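Local coordinates for protein GRMZM2G135359 pseudokinase (Zea mays, PDB 6CPY) that forms the kinase-like domain of a receptor-like pseudokinase, which may bind ATP but whose catalytic activity is doubtful, at residues G49-T53 / C54-K58; G265-E269 / D270-A274. All coordinates share one frame; numbering follows the deposited sequence.

Contact 1: residues G49-T53 / C54-K58; sequences GSTST and CMLYK
Leu56 and Gly49 face each other as an antiparallel hydrogen-bonded pair where two strands join through a tight turn. Leu56 N gives Gly49 O a 2.8 Å bond, arriving 40° above the carbonyl plane; the return bond from Gly49 N to Leu56 O is weak at 3.4 Å. The Leu56 side chain lies against the glycine. CG stands anti to the carbonyl carbon (chi1 -62°), which directs the chain along the partner strand: CB is 3.5 Å from Gly49 O, CG passes the same oxygen, and CD1 ends 4.1 Å from Ser50 N, near the methyl CG2 of Thr51. A branched apolar chain suits this inward face, where Ala70 of the next strand and Ile48 also touch it. The other face carries the Ser50 and Met55 side chains; the bent Met55 chain brings SD 4.1 Å from Ser50 CB. Nearer the turn, Thr51 N bonds Cys54 O at 2.7 Å and nearly straight (173°). In the same place the Thr51 hydroxyl OG1 sits 3.1 Å from Cys54 SG, with CG2 also beside the sulfur, and OG1 makes a weak hydrogen bond to Glu192. Beyond it, the hydroxyls of Ser52 and Thr53 reach Glu192, and Thr53 OG1 also meets Phe193 N, tying the turn to the DFG-equivalent motif, where Glu192 replaces the glycine, and to Phe193 just after it. This hairpin is the glycine-rich loop of the protein kinase fold; by alignment, Gly49 keeps the first glycine of GxGxxG, while Thr51 and Cys54 stand where the second and third would be.

Contact 2: residues G265-E269 / D270-A274; sequences GFFPE and DTARA
Helix 269-282, in the helical lobe of the kinase fold, begins at Pro268, its N-cap residue, and its first turn is braced by a Glu269-Asp270-Arg273 salt-bridge network. Pro268 O accepts the first helical bond from Ala272 N at 3.1 Å, and Glu269 O accepts the next from Arg273 N at 3.0 Å. Proline suits the cap because its nitrogen, which has no hydrogen to give, lies ahead of the first turn; its ring atom CG rests 3.8 Å from Thr271 CB, the two side chains crossing at a slant. Phe267 brings CD1 and CE1 near the small methyl of Ala272, 3.8 Å from CD1 to CB. Trp144 of helix 144-164 also touches Pro268, Thr271 and Ala272 and so covers the inner flank. Another flank carries the charged side chains, with Leu256 of helix 256-259 against Glu269 and Arg273. Glu269 CG lies anti to the backbone N (chi1 -166°) and the extended chain runs alongside Arg273, both pointing the same way. Arg273 NH1 meets OE2 of Glu269 on the anti side, 29° out of the carboxylate plane, while OE2 lies close to the guanidinium plane, the flat groups 60° apart. Arg273 NH1 to Glu269 OE2 measures 2.5 Å, so short that the exact length is doubtful, while Arg273 NH2 adds a weak 3.2 Å bond to Glu269 OE2. Arg273 NH1 also bonds Asp270 OD1 at 3.1 Å. Arg273 thus links two carboxylates, probably easing the repulsion between Glu269 OE2 and Asp270 OD1, 4.5 Å apart, and acidic residues at a helix N-terminus should also be favoured by its dipole.

Overall arrangement
Contacts 1 and 2 belong to different lobes of one kinase-like domain, on opposite sides of the chain's centre, with centres 37 Å apart and no atoms touching. Each is a local contact within one unbroken stretch of chain. Contact 1 is partly buried: it joins the first two strands of the five-stranded sheet, relies on backbone pairing, and sets apolar and thiol groups on its inner side. Contact 2 lies at the surface 26 Å from the chain's centre, turning a loop into a helix; there backbone bonds are backed by charged side chains, with a modest apolar patch beneath. No secondary-structure element is common to the two.

Contact 1: residues G49-T53 / C54-K58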
loop_
_atom_site.group_PDB
_atom_site.type_symbol
_atom_site.label_atom_id
_atom_site.label_comp_id
_atom_site.label_asym_id
_atom_site.label_seq_id
_atom_site.Cartn_x
_atom_site.Cartn_y
_atom_site.Cartn_z
ATOM N N GLY A 49 9.741 4.372 -10.318
ATOM C CA GLY A 49 10.452 3.361 -9.544
ATOM C C GLY A 49 10.290 1.968 -10.127
ATOM O O GLY A 49 9.936 1.809 -11.298
ATOM N N SER A 50 10.541 0.957 -9.298
ATOM C CA SER A 50 10.514 -0.436 -9.734
ATOM C C SER A 50 10.330 -1.385 -8.548
ATOM O O SER A 50 10.704 -1.053 -7.423
ATOM C CB SER A 50 11.819 -0.783 -10.443
ATOM O OG SER A 50 12.922 -0.541 -9.585
ATOM N N THR A 51 9.769 -2.563 -8.820
ATOM C CA THR A 51 9.596 -3.615 -7.813
ATOM C C THR A 51 10.165 -4.934 -8.360
ATOM O O THR A 51 10.792 -4.943 -9.413
ATOM C CB THR A 51 8.106 -3.791 -7.428
ATOM O OG1 THR A 51 7.371 -4.340 -8.534
ATOM C CG2 THR A 51 7.482 -2.452 -7.006
ATOM N N SER A 52 9.940 -6.039 -7.647
ATOM C CA SER A 52 10.438 -7.353 -8.066
ATOM C C SER A 52 9.684 -7.927 -9.258
ATOM O O SER A 52 10.171 -8.846 -9.907
ATOM C CB SER A 52 10.371 -8.351 -6.904
ATOM O OG SER A 52 9.024 -8.674 -6.596
ATOM N N THR A 53 8.493 -7.405 -9.530
ATOM C CA THR A 53 7.685 -7.873 -10.642
ATOM C C THR A 53 7.293 -6.777 -11.632
ATOM O O THR A 53 6.557 -7.062 -12.579
ATOM C CB THR A 53 6.377 -8.518 -10.129
ATOM O OG1 THR A 53 5.542 -7.518 -9.520
ATOM C CG2 THR A 53 6.679 -9.626 -9.120
ATOM N N CYS A 54 7.750 -5.539 -11.439
ATOM C CA CYS A 54 7.258 -4.430 -12.276
ATOM C C CYS A 54 8.102 -3.148 -12.303
ATOM O O CYS A 54 8.828 -2.844 -11.364
ATOM C CB CYS A 54 5.814 -4.064 -11.877
ATOM S SG CYS A 54 5.632 -2.848 -10.549
ATOM N N MET A 55 7.978 -2.416 -13.410
ATOM C CA MET A 55 8.485 -1.053 -13.560
ATOM C C MET A 55 7.325 -0.118 -13.300
ATOM O O MET A 55 6.192 -0.465 -13.649
ATOM C CB MET A 55 8.946 -0.813 -14.999
ATOM C CG MET A 55 10.179 -1.573 -15.421
ATOM S SD MET A 55 11.651 -1.036 -14.540
ATOM C CE MET A 55 11.687 0.717 -14.904
ATOM N N LEU A 56 7.596 1.056 -12.721
ATOM C CA LEU A 56 6.562 2.066 -12.470
ATOM C C LEU A 56 6.821 3.346 -13.260
ATOM O O LEU A 56 7.851 4.001 -13.075
ATOM C CB LEU A 56 6.493 2.411 -10.991
ATOM C CG LEU A 56 6.122 1.239 -10.103
ATOM C CD1 LEU A 56 6.497 1.565 -8.667
ATOM C CD2 LEU A 56 4.635 0.932 -10.243
ATOM N N TYR A 57 5.877 3.695 -14.127
ATOM C CA TYR A 57 6.023 4.824 -15.032
ATOM C C TYR A 57 5.049 5.921 -14.691
ATOM O O TYR A 57 3.908 5.669 -14.314
ATOM C CB TYR A 57 5.806 4.386 -16.479
ATOM C CG TYR A 57 6.840 3.411 -16.970
ATOM C CD1 TYR A 57 8.132 3.835 -17.270
ATOM C CD2 TYR A 57 6.535 2.057 -17.129
ATOM C CE1 TYR A 57 9.090 2.945 -17.714
ATOM C CE2 TYR A 57 7.490 1.159 -17.584
ATOM C CZ TYR A 57 8.762 1.612 -17.872
ATOM O OH TYR A 57 9.729 0.746 -18.309
ATOM N N LYS A 58 5.507 7.157 -14.847
ATOM C CA LYS A 58 4.662 8.309 -14.631
ATOM C C LYS A 58 3.948 8.649 -15.929
ATOM O O LYS A 58 4.543 8.621 -17.010
ATOM C CB LYS A 58 5.508 9.506 -14.172
ATOM C CG LYS A 58 4.745 10.805 -14.012
ATOM C CD LYS A 58 3.804 10.764 -12.820
ATOM C CE LYS A 58 2.816 11.913 -12.850
ATOM N NZ LYS A 58 3.484 13.237 -12.838
#

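Contact 2: residues G265-E269 / D270-A274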
loop_
_atom_site.group_PDB
_atom_site.type_symbol
_atom_site.label_atom_id
_atom_site.label_comp_id
_atom_site.label_asym_id
_atom_site.label_seq_id
_atom_site.Cartn_x
_atom_site.Cartn_y
_atom_site.Cartn_z
ATOM N N GLY A 265 9.680 16.507 16.277
ATOM C CA GLY A 265 9.535 17.718 17.055
ATOM C C GLY A 265 8.672 17.452 18.278
ATOM O O GLY A 265 8.747 16.379 18.882
ATOM N N PHE A 266 7.828 18.416 18.643
ATOM C CA PHE A 266 7.025 18.272 19.862
ATOM C C PHE A 266 5.957 17.215 19.675
ATOM O O PHE A 266 5.457 17.025 18.567
ATOM C CB PHE A 266 6.392 19.596 20.260
ATOM C CG PHE A 266 7.382 20.614 20.739
ATOM C CD1 PHE A 266 8.126 20.385 21.892
ATOM C CD2 PHE A 266 7.559 21.812 20.052
ATOM C CE1 PHE A 266 9.031 21.324 22.347
ATOM C CE2 PHE A 266 8.466 22.762 20.504
ATOM C CZ PHE A 266 9.198 22.518 21.660
ATOM N N PHE A 267 5.636 16.506 20.757
ATOM C CA PHE A 267 4.554 15.523 20.748
ATOM C C PHE A 267 3.840 15.448 22.112
ATOM O O PHE A 267 4.444 15.741 23.137
ATOM C CB PHE A 267 5.086 14.138 20.327
ATOM C CG PHE A 267 5.967 13.462 21.344
ATOM C CD1 PHE A 267 5.424 12.628 22.314
ATOM C CD2 PHE A 267 7.348 13.630 21.315
ATOM C CE1 PHE A 267 6.235 11.988 23.238
ATOM C CE2 PHE A 267 8.161 13.009 22.246
ATOM C CZ PHE A 267 7.607 12.182 23.208
ATOM N N PRO A 268 2.555 15.056 22.113
ATOM C CA PRO A 268 1.798 14.879 23.345
ATOM C C PRO A 268 2.090 13.518 23.961
ATOM O O PRO A 268 1.902 12.472 23.335
ATOM C CB PRO A 268 0.343 15.003 22.890
ATOM C CG PRO A 268 0.352 14.588 21.453
ATOM C CD PRO A 268 1.739 14.777 20.920
ATOM N N GLU A 269 2.556 13.562 25.196
ATOM C CA GLU A 269 3.126 12.406 25.855
ATOM C C GLU A 269 2.131 11.245 26.010
ATOM O O GLU A 269 2.438 10.079 25.729
ATOM C CB GLU A 269 3.580 12.898 27.221
ATOM C CG GLU A 269 4.478 11.985 27.962
ATOM C CD GLU A 269 4.615 12.447 29.395
ATOM O OE1 GLU A 269 4.661 13.681 29.643
ATOM O OE2 GLU A 269 4.630 11.570 30.255
ATOM N N ASP A 270 0.923 11.563 26.435
ATOM C CA ASP A 270 -0.043 10.512 26.724
ATOM C C ASP A 270 -0.653 9.898 25.472
ATOM O O ASP A 270 -1.005 8.724 25.469
ATOM C CB ASP A 270 -1.105 11.027 27.668
ATOM C CG ASP A 270 -0.552 11.245 29.074
ATOM O OD1 ASP A 270 0.377 10.506 29.472
ATOM O OD2 ASP A 270 -1.015 12.170 29.743
ATOM N N THR A 271 -0.755 10.689 24.414
ATOM C CA THR A 271 -1.158 10.156 23.108
ATOM C C THR A 271 -0.118 9.181 22.572
ATOM O O THR A 271 -0.452 8.104 22.060
ATOM C CB THR A 271 -1.399 11.312 22.130
ATOM O OG1 THR A 271 -2.301 12.231 22.741
ATOM C CG2 THR A 271 -2.021 10.815 20.829
ATOM N N ALA A 272 1.148 9.544 22.710
ATOM C CA ALA A 272 2.222 8.646 22.336
ATOM C C ALA A 272 2.160 7.333 23.116
ATOM O O ALA A 272 2.270 6.256 22.527
ATOM C CB ALA A 272 3.559 9.323 22.502
ATOM N N ARG A 273 1.958 7.412 24.436
ATOM C CA ARG A 273 1.791 6.191 25.245
ATOM C C ARG A 273 0.696 5.289 24.727
ATOM O O ARG A 273 0.893 4.079 24.565
ATOM C CB ARG A 273 1.458 6.508 26.705
ATOM C CG ARG A 273 2.642 6.815 27.554
ATOM C CD ARG A 273 2.280 6.919 29.038
ATOM N NE ARG A 273 3.528 7.170 29.736
ATOM C CZ ARG A 273 4.019 8.364 30.030
ATOM N NH1 ARG A 273 3.336 9.477 29.771
ATOM N NH2 ARG A 273 5.197 8.447 30.628
ATOM N N ALA A 274 -0.466 5.877 24.486
ATOM C CA ALA A 274 -1.614 5.114 24.046
ATOM C C ALA A 274 -1.314 4.446 22.688
ATOM O O ALA A 274 -1.666 3.286 22.470
ATOM C CB ALA A 274 -2.841 6.003 23.986
#